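Local coordinates for pectate lyase (Bacillus subtilis, PDB 5AMV), which cleaves polygalacturonate by calcium-dependent elimination, leaving oligosaccharides with an unsaturated galacturonosyl group at their non-reducing ends, at residues Q6-G9 with S10-W14. Numbering follows the deposited sequence.
Sequences QTLG and SNDGW
G9 and D12 close a tight reversal of the chain, with S10 and N11 at its exposed corners. The S10 side chain points away from residues 6-9. N of D12 donates to O of G9 at 3.0 Å, nearly straight at 160°, though the N sits well above the G9 carbonyl plane. The D12 side chain then turns back toward L8, and the two cross at about a right angle. CD1 of L8 lies 3.4 Å from OD2 of D12, and CD2 of L8 is 3.7 Å from O of D12. The L8 side chain runs out opposite its own backbone N (chi1 179°), which brings both methyls to D12. Cutting L8 back to an alanine would remove both methyls and would probably leave a gap beside D12, over its carboxylate and carbonyl O. A water accepts from N of G9 and donates to OD2 of D12. OD1 bonds H269 and the D12 carbonyl bonds T236, which ties the turn to strands 235-245 and 266-274. G13 N bonds O of N11, making D12 the centre of an inverse gamma turn. It overlaps a type I beta turn, G9 to D12, on the N-terminal segment packed against the parallel beta-helix of this lyase family.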
ATOM      1  N   GLN A   6     -21.671   6.327  -4.136  1.00 12.12           N
ATOM      2  CA  GLN A   6     -21.097   5.892  -5.403  1.00 12.35           C
ATOM      3  C   GLN A   6     -20.464   4.508  -5.311  1.00 11.94           C
ATOM      4  O   GLN A   6     -20.000   4.083  -4.247  1.00 10.68           O
ATOM      5  CB  GLN A   6     -20.103   6.926  -5.917  1.00 12.31           C
ATOM      6  CG  GLN A   6     -20.787   8.122  -6.562  1.00 14.35           C
ATOM      7  CD  GLN A   6     -19.841   9.258  -6.808  1.00 16.63           C
ATOM      8  OE1 GLN A   6     -18.630   9.064  -6.918  1.00 14.76           O
ATOM      9  NE2 GLN A   6     -20.379  10.463  -6.873  1.00 18.25           N
ATOM     10  N   THR A   7     -20.497   3.785  -6.422  1.00 10.90           N
ATOM     11  CA  THR A   7     -19.997   2.417  -6.458  1.00 11.34           C
ATOM     12  C   THR A   7     -19.035   2.268  -7.621  1.00 11.40           C
ATOM     13  O   THR A   7     -18.983   3.132  -8.507  1.00 12.26           O
ATOM     14  CB  THR A   7     -21.123   1.398  -6.609  1.00 12.18           C
ATOM     15  OG1 THR A   7     -21.840   1.664  -7.813  1.00 12.39           O
ATOM     16  CG2 THR A   7     -22.109   1.428  -5.386  1.00 11.16           C
ATOM     17  N   LEU A   8     -18.280   1.168  -7.612  1.00 11.79           N
ATOM     18  CA  LEU A   8     -17.303   0.907  -8.676  1.00 11.71           C
ATOM     19  C   LEU A   8     -18.054   0.556  -9.961  1.00 12.16           C
ATOM     20  O   LEU A   8     -18.951  -0.293  -9.951  1.00 12.23           O
ATOM     21  CB  LEU A   8     -16.404  -0.268  -8.258  1.00 11.46           C
ATOM     22  CG  LEU A   8     -15.327  -0.726  -9.236  1.00 10.58           C
ATOM     23  CD1 LEU A   8     -14.318   0.444  -9.457  1.00  9.35           C
ATOM     24  CD2 LEU A   8     -14.643  -1.943  -8.697  1.00 10.31           C
ATOM     25  N   GLY A   9     -17.651   1.172 -11.065  1.00 13.01           N
ATOM     26  CA  GLY A   9     -18.349   0.938 -12.350  1.00 12.78           C
ATOM     27  C   GLY A   9     -18.172  -0.515 -12.758  1.00 12.84           C
ATOM     28  O   GLY A   9     -17.168  -1.146 -12.423  1.00 12.68           O
ATOM     29  N   SER A  10     -19.138  -1.037 -13.513  1.00 12.83           N
ATOM     30  CA  SER A  10     -19.199  -2.469 -13.836  0.50 12.72           C
ATOM     31  C   SER A  10     -18.080  -2.992 -14.746  1.00 13.16           C
ATOM     32  O   SER A  10     -17.883  -4.226 -14.858  1.00 14.14           O
ATOM     33  CB  SER A  10     -20.566  -2.790 -14.469  0.50 12.97           C
ATOM     34  OG  SER A  10     -20.703  -2.066 -15.677  0.50  9.94           O
ATOM     35  N   ASN A  11     -17.340  -2.091 -15.397  1.00 12.93           N
ATOM     36  CA  ASN A  11     -16.193  -2.465 -16.231  0.50 14.03           C
ATOM     37  C   ASN A  11     -14.873  -1.998 -15.614  1.00 13.28           C
ATOM     38  O   ASN A  11     -13.801  -2.115 -16.244  1.00 13.20           O
ATOM     39  CB  ASN A  11     -16.332  -1.853 -17.637  0.50 14.35           C
ATOM     40  CG  ASN A  11     -16.141  -0.340 -17.649  0.50 17.41           C
ATOM     41  OD1 ASN A  11     -16.283   0.326 -16.631  0.50 20.36           O
ATOM     42  ND2 ASN A  11     -15.836   0.210 -18.824  0.50 21.19           N
ATOM     43  N   ASP A  12     -14.945  -1.453 -14.392  1.00 11.70           N
ATOM     44  CA  ASP A  12     -13.763  -0.755 -13.855  1.00 10.38           C
ATOM     45  C   ASP A  12     -12.799  -1.669 -13.089  1.00 10.58           C
ATOM     46  O   ASP A  12     -12.691  -1.621 -11.839  1.00 10.41           O
ATOM     47  CB  ASP A  12     -14.195   0.469 -13.039  1.00 11.11           C
ATOM     48  CG  ASP A  12     -13.044   1.414 -12.739  1.00 11.06           C
ATOM     49  OD1 ASP A  12     -11.877   1.169 -13.174  1.00 11.67           O
ATOM     50  OD2 ASP A  12     -13.318   2.426 -12.062  1.00 10.53           O
ATOM     51  N   GLY A  13     -12.105  -2.517 -13.853  1.00  9.39           N
ATOM     52  CA  GLY A  13     -11.046  -3.357 -13.301  1.00  9.74           C
ATOM     53  C   GLY A  13     -11.520  -4.589 -12.543  1.00  9.73           C
ATOM     54  O   GLY A  13     -12.720  -4.884 -12.450  1.00  9.44           O
ATOM     55  N   TRP A  14     -10.551  -5.319 -11.982  1.00  9.02           N
ATOM     56  CA  TRP A  14     -10.820  -6.566 -11.323  1.00  9.63           C
ATOM     57  C   TRP A  14     -11.803  -6.414 -10.135  1.00 10.00           C
ATOM     58  O   TRP A  14     -12.509  -7.357  -9.783  1.00 10.40           O
ATOM     59  CB  TRP A  14      -9.525  -7.166 -10.846  1.00  9.72           C
ATOM     60  CG  TRP A  14      -8.796  -8.083 -11.855  1.00  9.33           C
ATOM     61  CD1 TRP A  14      -7.482  -8.004 -12.209  1.00  9.13           C
ATOM     62  CD2 TRP A  14      -9.331  -9.240 -12.544  1.00  9.64           C
ATOM     63  NE1 TRP A  14      -7.151  -9.029 -13.087  1.00  9.87           N
ATOM     64  CE2 TRP A  14      -8.270  -9.795 -13.316  1.00  9.34           C
ATOM     65  CE3 TRP A  14     -10.608  -9.842 -12.605  1.00 10.40           C
ATOM     66  CZ2 TRP A  14      -8.433 -10.955 -14.121  1.00 10.77           C
ATOM     67  CZ3 TRP A  14     -10.767 -11.014 -13.386  1.00  9.16           C
ATOM     68  CH2 TRP A  14      -9.679 -11.534 -14.150  1.00 12.34           C
TER
HETATM   69  O   HOH W   1     -15.761   3.324 -11.618  1.00 13.37           O